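Local coordinates for protein TetR-family transcriptional regulator (Pectobacterium atrosepticum, PDB 2HYT) that probably acts as a DNA-binding transcription factor of the TetR family, a two-subunit helical protein expected to recognise cis-regulatory DNA, at residues R22-E27 with D36-Q41; L59-V64 with A115-A120; E98-P103 with F166-G171; Y158-E163 with A183-L188. All blocks are in the same frame, centred on the assembly; numbering follows the deposited sequence.

From the N terminus, contact 1 closes a short loop between helix 7-28 and helix 35-42, inside the DNA-binding region. Contact 2 follows in series and closes a much longer loop, laying helix 56-81 against the end of helix 103-117. Contacts 1 and 2 touch, because Leu59 of contact 2 packs on both Phe25 and Leu38 of contact 1. Contact 3 starts within the second loop and ends beyond it, so contacts 2 and 3 cross; it ties the 98-103 turn to helix 150-170. Contact 4 crosses contact 3 in turn, joining helix 150-170 to helix 174-190. Contacts 3 and 4 both reach the second subunit, whereas contact 1 does not.

Contact 1. Residues R22-E27 with D36-Q41; sequences RKVFSE and DDLTAQ
In the N-terminal DNA-binding region, Val24 of helix 7-28 packs against Leu38 and Gln41 of helix 35-42, which belongs to the predicted helix-turn-helix motif. The axes of the two short helical segments approach to 10.5 Å, with 107° between their N-to-C directions, and Val24 faces Leu38 where the CA atoms come nearest. Leu38 CD1 sits over the branch point of Val24, 3.4 Å from Val24 CB and 3.5 Å from Val24 CG2, both tighter than ordinary van der Waals contact. The leucine divides its two methyls: CG anti to the backbone N (chi1 -175°) carries its fork toward helix 7-28, and chi2 (40°) turns CD1 to the valine and Leu38 CD2 obliquely to the Phe25 ring, 4.1 Å from Phe25 CZ. The extended Gln41 chain brings its amide oxygen alongside a methyl, Gln41 OE1 lying 3.4 Å from Val24 CG1. Around this contact, Leu59 of helix 56-81 covers both Phe25 and Leu38, and Tyr30 meets the phenylalanine ring edge-to-face. Between the two segments the chemistry is almost wholly apolar, so shape fit, more than directed polar bonds, probably sets how helix 35-42 sits on helix 7-28, with Leu59 and Thr33 contributing.

Contact 2. Residues L59-V64 with A115-A120; sequences LLAAVV and AVLGGA
Leu60 and Ala61 of helix 56-81 meet Val116 and Leu117 at the end of helix 103-117, and the direct contacts between them are all van der Waals. The first kind is branch against branch. Leu60 CD2 lies 3.8 Å from Val116 CB and equally far from Val116 CG1, so one methyl rests on the valine. The same Leu60 CD2 is 4.0 Å from Leu117 CG, and here the two leucines run antiparallel alongside one another. The second kind is methyl against backbone: Leu117 CD1 reaches 3.8 Å from Ala61 CA, with Ala61 CB at 4.0 Å from that methyl. Leu117 gets there because its CG stands beside its own backbone N (chi1 -56°), sending the branch toward the helix opposite, where the small alanine leaves the main chain accessible.

The backbone after Leu117 departs from the helix. The chain leaves helical angles at Gly118 (phi 80°), and a backbone hydrogen bond joins Gly119 to Ala113. Among outside neighbours, Tyr30 touches both Leu60 and Val116, and Ile108 also packs on Leu60.

Such an apolar seam joins the helix leaving the DNA-binding region to the C-terminal domain, the junction through which TetR-family repressors typically relay changes between the two; a similar role here would be consistent with the family.

Contact 3. Residues E98-P103 with F166-G171; sequences EMALEP and FWIAEG. With EDO (1,2-ethanediol), chain C; EDO (1,2-ethanediol), chain E.
Ala100 and Leu101, in the turn between helix 85-98 and helix 103-117, lean on Ile168 near the end of helix 150-170. At the end of helix 85-98, the Glu98 carboxylate accepts a hydrogen bond from a 1,2-ethanediol, probably from the crystallisation liquor, whose O2 lies 3.0 Å from Glu98 OE1. Met99, present as selenomethionine, lies near the same diol and packs on Met71, Arg74 and Leu75 of helix 56-81. Ala100 is where the backbones come nearest, its CA lying 5.8 Å from Ala169 CA; its methyl CB rests 3.9 Å from Ile168 CG2. The Ala100 carbonyl oxygen is buried by the contact without a polar partner in the model, and Ala169 CB approaches it to 4.3 Å. Leu101 next brings its CD2 to 3.5 Å from Ile168 CG2, the two side chains crossing at about a right angle. The placement of Ile168 CG2 anti to the main-chain N points that methyl at the turn, where Ala100 CB and Leu101 CD2 both touch it. Glu102 takes the N-cap position of the following helix and forms a salt bridge with Arg74.

On the far face of helix 150-170, Glu170 binds a second ethanediol through both carboxylate oxygens, OE2 receiving its O2 at 2.6 Å. Glu170 also forms salt bridges with Arg114 and with Arg126 of the second subunit, while Trp167 NE1 bonds Gln151 of that subunit. The turn thus packs against one side of a helix whose other side faces the partner, as in the all-helical C-terminal domain of TetR-family dimers.

Contact 4. Residues Y158-E163 with A183-L188; sequences YGSLAE and AALELL
Ser160 and Leu185 mark the nearest approach of the two backbones, their CA atoms 8.3 Å apart, on helix 150-170 and helix 174-190. Both segments are helical throughout and run nearly antiparallel, as the short connection between these two helices allows. Backbone bonds keep each one wound: Ala162 N to Tyr158 O, 2.8 Å, in the first, and Leu188 N to Ala184 O, 3.2 Å, in the second.

The spacing is filled by leucine side chains. Leu161 CD2 slots against the fork of Leu185, 3.8 Å from Leu185 CD1 and 3.9 Å from Leu185 CD2, so one methyl is received by two. The side chains meet at about a right angle. Leu185 extends across the gap with its CG opposite the main-chain N (chi1 174°), whereas the Leu161 branch lies beside its own N (chi1 -66°) and reaches over from the flank of its helix. Ser160 adds a looser touch, its OG 4.4 Å from Leu185 CD1; the hydroxyl is turned back on its own helix to bond the Ile157 carbonyl, which satisfies it within this apolar setting.

Cys93 of helix 85-98 touches both leucines. Elsewhere the same helices face the second subunit: Tyr158 packs on its Glu163, Ala184 on its Leu156, and Leu188 on its Leu192. This pairing of the two last helices, with partner residues packed alongside, is consistent with the four-helix dimer interface typical of TetR-family regulators, in which each subunit contributes two helices.

Contact 1. Residues R22-E27 with D36-Q41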
loop_
_atom_site.group_PDB
_atom_site.type_symbol
_atom_site.label_atom_id
_atom_site.label_comp_id
_atom_site.label_asym_id
_atom_site.label_seq_id
_atom_site.Cartn_x
_atom_site.Cartn_y
_atom_site.Cartn_z
ATOM N N ARG A 22 -17.652 -8.325 15.131
ATOM C CA ARG A 22 -18.005 -7.783 13.821
ATOM C C ARG A 22 -19.386 -7.166 13.804
ATOM O O ARG A 22 -19.595 -6.085 13.224
ATOM C CB ARG A 22 -17.903 -8.878 12.750
ATOM C CG ARG A 22 -16.490 -9.151 12.370
ATOM C CD ARG A 22 -16.391 -10.292 11.358
ATOM N NE ARG A 22 -16.888 -9.929 10.032
ATOM C CZ ARG A 22 -16.893 -10.776 9.007
ATOM N NH1 ARG A 22 -16.484 -12.028 9.176
ATOM N NH2 ARG A 22 -17.323 -10.401 7.822
ATOM N N LYS A 23 -20.346 -7.826 14.433
ATOM C CA LYS A 23 -21.723 -7.313 14.438
ATOM C C LYS A 23 -21.798 -5.998 15.206
ATOM O O LYS A 23 -22.390 -5.030 14.728
ATOM C CB LYS A 23 -22.652 -8.328 15.059
ATOM C CG LYS A 23 -24.117 -7.954 15.022
ATOM C CD LYS A 23 -24.968 -9.169 15.443
ATOM C CE LYS A 23 -26.425 -8.990 15.081
ATOM N NZ LYS A 23 -26.655 -9.200 13.615
ATOM N N VAL A 24 -21.164 -5.952 16.374
ATOM C CA VAL A 24 -21.188 -4.723 17.207
ATOM C C VAL A 24 -20.432 -3.575 16.548
ATOM O O VAL A 24 -20.948 -2.444 16.495
ATOM C CB VAL A 24 -20.721 -5.007 18.654
ATOM C CG1 VAL A 24 -20.627 -3.725 19.478
ATOM C CG2 VAL A 24 -21.695 -6.004 19.288
ATOM N N PHE A 25 -19.262 -3.856 15.985
ATOM C CA PHE A 25 -18.494 -2.807 15.345
ATOM C C PHE A 25 -19.310 -2.242 14.155
ATOM O O PHE A 25 -19.182 -1.051 13.809
ATOM C CB PHE A 25 -17.126 -3.292 14.855
ATOM C CG PHE A 25 -16.115 -3.587 15.944
ATOM C CD1 PHE A 25 -16.080 -2.865 17.140
ATOM C CD2 PHE A 25 -15.132 -4.548 15.725
ATOM C CE1 PHE A 25 -15.106 -3.114 18.107
ATOM C CE2 PHE A 25 -14.163 -4.813 16.686
ATOM C CZ PHE A 25 -14.159 -4.102 17.883
ATOM N N SER A 26 -20.124 -3.095 13.509
ATOM C CA SER A 26 -20.955 -2.643 12.395
ATOM C C SER A 26 -22.024 -1.697 12.862
ATOM O O SER A 26 -22.279 -0.692 12.232
ATOM C CB SER A 26 -21.614 -3.824 11.666
ATOM O OG SER A 26 -22.470 -3.356 10.614
ATOM N N GLU A 27 -22.674 -2.024 13.962
ATOM C CA GLU A 27 -23.747 -1.199 14.474
ATOM C C GLU A 27 -23.228 0.099 15.073
ATOM O O GLU A 27 -23.837 1.162 14.897
ATOM C CB GLU A 27 -24.557 -1.974 15.537
ATOM C CG GLU A 27 -25.484 -3.018 14.939
ATOM N N ASP A 36 -14.745 -2.899 26.851
ATOM C CA ASP A 36 -15.815 -2.960 27.834
ATOM C C ASP A 36 -17.191 -2.712 27.215
ATOM O O ASP A 36 -18.189 -3.296 27.670
ATOM C CB ASP A 36 -15.582 -1.972 28.991
ATOM C CG ASP A 36 -14.399 -2.371 29.891
ATOM O OD1 ASP A 36 -13.809 -3.463 29.744
ATOM O OD2 ASP A 36 -14.086 -1.557 30.789
ATOM N N ASP A 37 -17.269 -1.814 26.219
ATOM C CA ASP A 37 -18.550 -1.557 25.542
ATOM C C ASP A 37 -19.027 -2.857 24.878
ATOM O O ASP A 37 -20.215 -3.219 24.961
ATOM C CB ASP A 37 -18.454 -0.476 24.471
ATOM C CG ASP A 37 -18.244 0.932 25.027
ATOM O OD1 ASP A 37 -18.645 1.217 26.183
ATOM O OD2 ASP A 37 -17.662 1.760 24.281
ATOM N N LEU A 38 -18.100 -3.533 24.212
ATOM C CA LEU A 38 -18.448 -4.744 23.453
ATOM C C LEU A 38 -18.896 -5.811 24.420
ATOM O O LEU A 38 -19.899 -6.499 24.190
ATOM C CB LEU A 38 -17.231 -5.191 22.645
ATOM C CG LEU A 38 -17.374 -6.357 21.703
ATOM C CD1 LEU A 38 -18.655 -6.396 20.947
ATOM C CD2 LEU A 38 -16.141 -6.254 20.770
ATOM N N THR A 39 -18.162 -5.937 25.530
ATOM C CA THR A 39 -18.517 -6.876 26.590
ATOM C C THR A 39 -19.941 -6.634 27.104
ATOM O O THR A 39 -20.762 -7.520 27.202
ATOM C CB THR A 39 -17.473 -6.789 27.714
ATOM O OG1 THR A 39 -16.195 -7.210 27.181
ATOM C CG2 THR A 39 -17.912 -7.635 28.960
ATOM N N ALA A 40 -20.253 -5.381 27.368
ATOM C CA ALA A 40 -21.586 -5.035 27.842
ATOM C C ALA A 40 -22.675 -5.305 26.787
ATOM O O ALA A 40 -23.695 -5.917 27.105
ATOM C CB ALA A 40 -21.606 -3.529 28.300
ATOM N N GLN A 41 -22.452 -4.848 25.538
ATOM C CA GLN A 41 -23.441 -4.908 24.484
ATOM C C GLN A 41 -23.759 -6.331 24.085
ATOM O O GLN A 41 -24.930 -6.650 23.782
ATOM C CB GLN A 41 -23.000 -4.063 23.283
ATOM C CG GLN A 41 -23.027 -2.587 23.661
ATOM C CD GLN A 41 -22.484 -1.663 22.577
ATOM O OE1 GLN A 41 -22.749 -1.868 21.387
ATOM N NE2 GLN A 41 -21.770 -0.601 22.992
#

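Contact 2. Residues L59-V64 with A115-A120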
loop_
_atom_site.group_PDB
_atom_site.type_symbol
_atom_site.label_atom_id
_atom_site.label_comp_id
_atom_site.label_asym_id
_atom_site.label_seq_id
_atom_site.Cartn_x
_atom_site.Cartn_y
_atom_site.Cartn_z
ATOM N N LEU A 59 -7.881 -7.824 18.487
ATOM C CA LEU A 59 -9.229 -8.148 18.040
ATOM C C LEU A 59 -9.437 -7.645 16.612
ATOM O O LEU A 59 -9.905 -8.392 15.727
ATOM C CB LEU A 59 -10.246 -7.566 18.997
ATOM C CG LEU A 59 -11.715 -7.798 18.620
ATOM C CD1 LEU A 59 -12.057 -9.269 18.287
ATOM C CD2 LEU A 59 -12.630 -7.209 19.779
ATOM N N LEU A 60 -9.088 -6.379 16.389
ATOM C CA LEU A 60 -9.214 -5.809 15.051
ATOM C C LEU A 60 -8.442 -6.658 14.022
ATOM O O LEU A 60 -8.964 -6.968 12.939
ATOM C CB LEU A 60 -8.733 -4.368 14.984
ATOM C CG LEU A 60 -8.880 -3.688 13.616
ATOM C CD1 LEU A 60 -10.333 -3.611 13.127
ATOM C CD2 LEU A 60 -8.189 -2.301 13.642
ATOM N N ALA A 61 -7.210 -7.050 14.338
ATOM C CA ALA A 61 -6.426 -7.868 13.400
ATOM C C ALA A 61 -7.122 -9.170 13.087
ATOM O O ALA A 61 -7.179 -9.622 11.915
ATOM C CB ALA A 61 -5.006 -8.093 13.933
ATOM N N ALA A 62 -7.746 -9.755 14.107
ATOM C CA ALA A 62 -8.398 -11.025 13.938
ATOM C C ALA A 62 -9.645 -10.893 13.055
ATOM O O ALA A 62 -9.952 -11.771 12.287
ATOM C CB ALA A 62 -8.744 -11.652 15.307
ATOM N N VAL A 63 -10.404 -9.819 13.254
ATOM C CA VAL A 63 -11.560 -9.478 12.427
ATOM C C VAL A 63 -11.118 -9.273 10.987
ATOM O O VAL A 63 -11.740 -9.819 10.063
ATOM C CB VAL A 63 -12.248 -8.235 12.964
ATOM C CG1 VAL A 63 -13.207 -7.654 11.943
ATOM C CG2 VAL A 63 -12.970 -8.559 14.338
ATOM N N VAL A 64 -10.057 -8.488 10.798
ATOM C CA VAL A 64 -9.521 -8.240 9.441
ATOM C C VAL A 64 -9.118 -9.551 8.728
ATOM O O VAL A 64 -9.480 -9.753 7.558
ATOM C CB VAL A 64 -8.364 -7.243 9.480
ATOM C CG1 VAL A 64 -7.582 -7.262 8.187
ATOM C CG2 VAL A 64 -8.894 -5.822 9.816
ATOM N N ALA A 115 -5.714 2.958 9.669
ATOM C CA ALA A 115 -5.197 3.899 10.669
ATOM C C ALA A 115 -4.537 3.198 11.853
ATOM O O ALA A 115 -3.528 3.660 12.389
ATOM C CB ALA A 115 -6.366 4.767 11.212
ATOM N N VAL A 116 -5.109 2.066 12.261
ATOM C CA VAL A 116 -4.704 1.390 13.506
ATOM C C VAL A 116 -3.582 0.375 13.311
ATOM O O VAL A 116 -2.662 0.258 14.161
ATOM C CB VAL A 116 -5.920 0.691 14.150
ATOM C CG1 VAL A 116 -5.520 -0.197 15.338
ATOM C CG2 VAL A 116 -6.963 1.737 14.634
ATOM N N LEU A 117 -3.653 -0.384 12.232
ATOM C CA LEU A 117 -2.707 -1.471 11.988
ATOM C C LEU A 117 -1.722 -1.153 10.870
ATOM O O LEU A 117 -0.793 -1.932 10.672
ATOM C CB LEU A 117 -3.419 -2.780 11.665
ATOM C CG LEU A 117 -4.435 -3.282 12.687
ATOM C CD1 LEU A 117 -5.156 -4.502 12.082
ATOM C CD2 LEU A 117 -3.781 -3.580 14.004
ATOM N N GLY A 118 -1.902 -0.029 10.189
ATOM C CA GLY A 118 -1.066 0.330 9.049
ATOM C C GLY A 118 -1.440 -0.368 7.764
ATOM O O GLY A 118 -0.596 -0.583 6.883
ATOM N N GLY A 119 -2.707 -0.702 7.596
ATOM C CA GLY A 119 -3.153 -1.402 6.403
ATOM C C GLY A 119 -2.867 -2.890 6.417
ATOM O O GLY A 119 -2.644 -3.474 7.479
ATOM N N ALA A 120 -2.902 -3.511 5.242
ATOM C CA ALA A 120 -2.735 -4.939 5.127
ATOM C C ALA A 120 -1.325 -5.325 5.544
ATOM O O ALA A 120 -0.365 -4.614 5.227
ATOM C CB ALA A 120 -2.983 -5.388 3.687
#

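Contact 3. Residues E98-P103 with F166-G171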
loop_
_atom_site.group_PDB
_atom_site.type_symbol
_atom_site.label_atom_id
_atom_site.label_comp_id
_atom_site.label_asym_id
_atom_site.label_seq_id
_atom_site.Cartn_x
_atom_site.Cartn_y
_atom_site.Cartn_z
ATOM N N GLU A 98 -15.393 -2.084 -5.982
ATOM C CA GLU A 98 -16.813 -2.043 -5.553
ATOM C C GLU A 98 -16.947 -2.410 -4.068
ATOM O O GLU A 98 -17.789 -1.836 -3.358
ATOM C CB GLU A 98 -17.657 -2.981 -6.407
ATOM C CG GLU A 98 -17.823 -2.472 -7.803
ATOM C CD GLU A 98 -18.374 -3.486 -8.794
ATOM O OE1 GLU A 98 -18.447 -4.703 -8.493
ATOM O OE2 GLU A 98 -18.724 -3.028 -9.907
HETATM N N MSE A 99 -16.092 -3.309 -3.580
HETATM C CA MSE A 99 -16.075 -3.661 -2.164
HETATM C C MSE A 99 -15.747 -2.500 -1.249
HETATM O O MSE A 99 -16.138 -2.511 -0.072
HETATM C CB MSE A 99 -15.082 -4.766 -1.943
HETATM C CG MSE A 99 -15.600 -6.037 -2.293
HETATM SE SE MSE A 99 -14.151 -7.419 -2.245
HETATM C CE MSE A 99 -15.302 -8.824 -2.706
ATOM N N ALA A 100 -15.073 -1.463 -1.762
ATOM C CA ALA A 100 -14.712 -0.298 -0.951
ATOM C C ALA A 100 -15.930 0.514 -0.501
ATOM O O ALA A 100 -15.792 1.400 0.338
ATOM C CB ALA A 100 -13.759 0.609 -1.698
ATOM N N LEU A 101 -17.087 0.254 -1.092
ATOM C CA LEU A 101 -18.327 0.932 -0.667
ATOM C C LEU A 101 -19.193 0.056 0.226
ATOM O O LEU A 101 -20.238 0.512 0.714
ATOM C CB LEU A 101 -19.128 1.392 -1.867
ATOM C CG LEU A 101 -18.436 2.421 -2.788
ATOM C CD1 LEU A 101 -19.417 2.912 -3.888
ATOM C CD2 LEU A 101 -17.846 3.591 -1.997
ATOM N N GLU A 102 -18.812 -1.196 0.453
ATOM C CA GLU A 102 -19.571 -2.032 1.375
ATOM C C GLU A 102 -19.241 -1.588 2.790
ATOM O O GLU A 102 -18.076 -1.442 3.149
ATOM C CB GLU A 102 -19.218 -3.521 1.169
ATOM C CG GLU A 102 -19.550 -3.996 -0.235
ATOM C CD GLU A 102 -19.284 -5.463 -0.460
ATOM O OE1 GLU A 102 -18.892 -6.169 0.517
ATOM O OE2 GLU A 102 -19.488 -5.927 -1.618
ATOM N N PRO A 103 -20.260 -1.334 3.617
ATOM C CA PRO A 103 -19.933 -0.722 4.922
ATOM C C PRO A 103 -18.866 -1.411 5.774
ATOM O O PRO A 103 -18.030 -0.718 6.373
ATOM C CB PRO A 103 -21.304 -0.673 5.636
ATOM C CG PRO A 103 -22.255 -0.633 4.566
ATOM C CD PRO A 103 -21.708 -1.429 3.406
ATOM N N PHE A 166 -8.511 2.447 -1.062
ATOM C CA PHE A 166 -8.299 3.454 -0.008
ATOM C C PHE A 166 -8.859 4.800 -0.406
ATOM O O PHE A 166 -9.566 5.451 0.396
ATOM C CB PHE A 166 -6.821 3.634 0.307
ATOM C CG PHE A 166 -6.222 2.530 1.134
ATOM C CD1 PHE A 166 -6.879 2.030 2.262
ATOM C CD2 PHE A 166 -4.937 2.071 0.870
ATOM C CE1 PHE A 166 -6.279 1.036 3.036
ATOM C CE2 PHE A 166 -4.361 1.064 1.644
ATOM C CZ PHE A 166 -5.037 0.580 2.745
ATOM N N TRP A 167 -8.560 5.189 -1.631
ATOM C CA TRP A 167 -8.942 6.483 -2.185
ATOM C C TRP A 167 -10.464 6.547 -2.226
ATOM O O TRP A 167 -11.088 7.508 -1.750
ATOM C CB TRP A 167 -8.314 6.672 -3.561
ATOM C CG TRP A 167 -8.693 7.928 -4.207
ATOM C CD1 TRP A 167 -8.294 9.192 -3.863
ATOM C CD2 TRP A 167 -9.597 8.084 -5.319
ATOM N NE1 TRP A 167 -8.860 10.109 -4.699
ATOM C CE2 TRP A 167 -9.669 9.458 -5.598
ATOM C CE3 TRP A 167 -10.319 7.196 -6.115
ATOM C CZ2 TRP A 167 -10.449 9.958 -6.607
ATOM C CZ3 TRP A 167 -11.093 7.709 -7.136
ATOM C CH2 TRP A 167 -11.186 9.068 -7.341
ATOM N N ILE A 168 -11.096 5.497 -2.716
ATOM C CA ILE A 168 -12.569 5.505 -2.787
ATOM C C ILE A 168 -13.154 5.639 -1.377
ATOM O O ILE A 168 -14.138 6.374 -1.172
ATOM C CB ILE A 168 -13.092 4.234 -3.470
ATOM C CG1 ILE A 168 -12.738 4.244 -4.946
ATOM C CG2 ILE A 168 -14.587 4.073 -3.273
ATOM C CD1 ILE A 168 -12.772 2.880 -5.664
ATOM N N ALA A 169 -12.547 4.961 -0.414
ATOM C CA ALA A 169 -13.034 4.941 0.971
ATOM C C ALA A 169 -12.757 6.260 1.721
ATOM O O ALA A 169 -13.354 6.476 2.769
ATOM C CB ALA A 169 -12.471 3.708 1.722
ATOM N N GLU A 170 -11.885 7.120 1.176
ATOM C CA GLU A 170 -11.564 8.481 1.713
ATOM C C GLU A 170 -12.614 9.529 1.329
ATOM O O GLU A 170 -12.703 10.593 1.972
ATOM C CB GLU A 170 -10.254 9.011 1.125
ATOM C CG GLU A 170 -9.010 8.490 1.770
ATOM C CD GLU A 170 -7.731 8.794 0.992
ATOM O OE1 GLU A 170 -7.748 9.379 -0.115
ATOM O OE2 GLU A 170 -6.680 8.429 1.502
ATOM N N GLY A 171 -13.327 9.289 0.229
ATOM C CA GLY A 171 -14.300 10.249 -0.259
ATOM C C GLY A 171 -15.486 10.409 0.692
ATOM O O GLY A 171 -15.888 9.476 1.413
HETATM C C1 EDO C . -4.841 8.194 -2.328
HETATM O O1 EDO C . -5.469 9.425 -1.948
HETATM C C2 EDO C . -5.192 7.178 -1.248
HETATM O O2 EDO C . -4.732 7.634 0.027
HETATM C C1 EDO E . -18.473 -7.636 -4.909
HETATM O O1 EDO E . -18.585 -8.847 -5.674
HETATM C C2 EDO E . -18.332 -6.391 -5.752
HETATM O O2 EDO E . -19.632 -5.840 -6.011
#

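Contact 4. Residues Y158-E163 with A183-L188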
loop_
_atom_site.group_PDB
_atom_site.type_symbol
_atom_site.label_atom_id
_atom_site.label_comp_id
_atom_site.label_asym_id
_atom_site.label_seq_id
_atom_site.Cartn_x
_atom_site.Cartn_y
_atom_site.Cartn_z
ATOM N N TYR A 158 -2.411 -5.640 -8.034
ATOM C CA TYR A 158 -2.868 -5.641 -6.643
ATOM C C TYR A 158 -2.602 -4.259 -6.006
ATOM O O TYR A 158 -3.489 -3.662 -5.353
ATOM C CB TYR A 158 -2.248 -6.795 -5.818
ATOM C CG TYR A 158 -2.449 -6.526 -4.333
ATOM C CD1 TYR A 158 -3.711 -6.692 -3.760
ATOM C CD2 TYR A 158 -1.455 -6.055 -3.547
ATOM C CE1 TYR A 158 -3.940 -6.385 -2.436
ATOM C CE2 TYR A 158 -1.667 -5.736 -2.222
ATOM C CZ TYR A 158 -2.907 -5.957 -1.660
ATOM O OH TYR A 158 -3.106 -5.660 -0.334
ATOM N N GLY A 159 -1.389 -3.683 -6.202
ATOM C CA GLY A 159 -1.063 -2.382 -5.629
ATOM C C GLY A 159 -2.006 -1.295 -6.108
ATOM O O GLY A 159 -2.468 -0.453 -5.337
ATOM N N SER A 160 -2.323 -1.314 -7.397
ATOM C CA SER A 160 -3.211 -0.286 -7.946
ATOM C C SER A 160 -4.579 -0.355 -7.276
ATOM O O SER A 160 -5.168 0.670 -6.901
ATOM C CB SER A 160 -3.326 -0.436 -9.460
ATOM O OG SER A 160 -4.125 -1.536 -9.895
ATOM N N LEU A 161 -5.065 -1.578 -7.131
ATOM C CA LEU A 161 -6.418 -1.810 -6.617
ATOM C C LEU A 161 -6.485 -1.453 -5.153
ATOM O O LEU A 161 -7.436 -0.838 -4.712
ATOM C CB LEU A 161 -6.817 -3.261 -6.815
ATOM C CG LEU A 161 -6.971 -3.726 -8.256
ATOM C CD1 LEU A 161 -7.256 -5.265 -8.296
ATOM C CD2 LEU A 161 -8.079 -2.973 -8.956
ATOM N N ALA A 162 -5.471 -1.861 -4.381
ATOM C CA ALA A 162 -5.428 -1.582 -2.966
ATOM C C ALA A 162 -5.421 -0.087 -2.715
ATOM O O ALA A 162 -6.161 0.428 -1.857
ATOM C CB ALA A 162 -4.174 -2.235 -2.364
ATOM N N GLU A 163 -4.645 0.656 -3.499
ATOM C CA GLU A 163 -4.580 2.096 -3.286
ATOM C C GLU A 163 -5.870 2.805 -3.717
ATOM O O GLU A 163 -6.363 3.723 -3.031
ATOM C CB GLU A 163 -3.393 2.698 -4.060
ATOM C CG GLU A 163 -2.970 4.045 -3.575
ATOM C CD GLU A 163 -2.410 4.009 -2.137
ATOM O OE1 GLU A 163 -2.062 2.904 -1.613
ATOM O OE2 GLU A 163 -2.375 5.098 -1.528
ATOM N N ALA A 183 -13.325 3.561 -14.188
ATOM C CA ALA A 183 -13.022 4.045 -15.547
ATOM C C ALA A 183 -11.523 4.156 -15.749
ATOM O O ALA A 183 -11.024 3.843 -16.812
ATOM C CB ALA A 183 -13.703 5.384 -15.828
ATOM N N ALA A 184 -10.803 4.665 -14.748
ATOM C CA ALA A 184 -9.341 4.815 -14.881
ATOM C C ALA A 184 -8.693 3.412 -14.946
ATOM O O ALA A 184 -7.785 3.155 -15.727
ATOM C CB ALA A 184 -8.800 5.614 -13.716
ATOM N N LEU A 185 -9.170 2.517 -14.087
ATOM C CA LEU A 185 -8.658 1.144 -14.056
ATOM C C LEU A 185 -8.715 0.495 -15.447
ATOM O O LEU A 185 -7.777 -0.201 -15.883
ATOM C CB LEU A 185 -9.458 0.332 -13.055
ATOM C CG LEU A 185 -9.156 -1.162 -12.983
ATOM C CD1 LEU A 185 -7.734 -1.427 -12.461
ATOM C CD2 LEU A 185 -10.212 -1.829 -12.075
ATOM N N GLU A 186 -9.827 0.698 -16.134
ATOM C CA GLU A 186 -10.014 0.103 -17.455
ATOM C C GLU A 186 -8.914 0.540 -18.433
ATOM O O GLU A 186 -8.472 -0.245 -19.259
ATOM C CB GLU A 186 -11.403 0.406 -18.031
ATOM C CG GLU A 186 -12.570 -0.175 -17.237
ATOM C CD GLU A 186 -12.736 -1.694 -17.323
ATOM O OE1 GLU A 186 -11.830 -2.440 -17.785
ATOM O OE2 GLU A 186 -13.817 -2.145 -16.878
ATOM N N LEU A 187 -8.453 1.797 -18.342
ATOM C CA LEU A 187 -7.355 2.263 -19.177
ATOM C C LEU A 187 -6.053 1.572 -18.831
ATOM O O LEU A 187 -5.246 1.253 -19.697
ATOM C CB LEU A 187 -7.136 3.775 -19.007
ATOM C CG LEU A 187 -8.260 4.654 -19.495
ATOM C CD1 LEU A 187 -7.819 6.093 -19.135
ATOM C CD2 LEU A 187 -8.502 4.475 -21.017
ATOM N N LEU A 188 -5.801 1.373 -17.547
ATOM C CA LEU A 188 -4.598 0.615 -17.186
ATOM C C LEU A 188 -4.648 -0.832 -17.643
ATOM O O LEU A 188 -3.647 -1.412 -18.082
ATOM C CB LEU A 188 -4.380 0.602 -15.694
ATOM C CG LEU A 188 -3.695 1.791 -15.050
ATOM C CD1 LEU A 188 -3.531 1.449 -13.596
ATOM C CD2 LEU A 188 -2.345 2.119 -15.718
#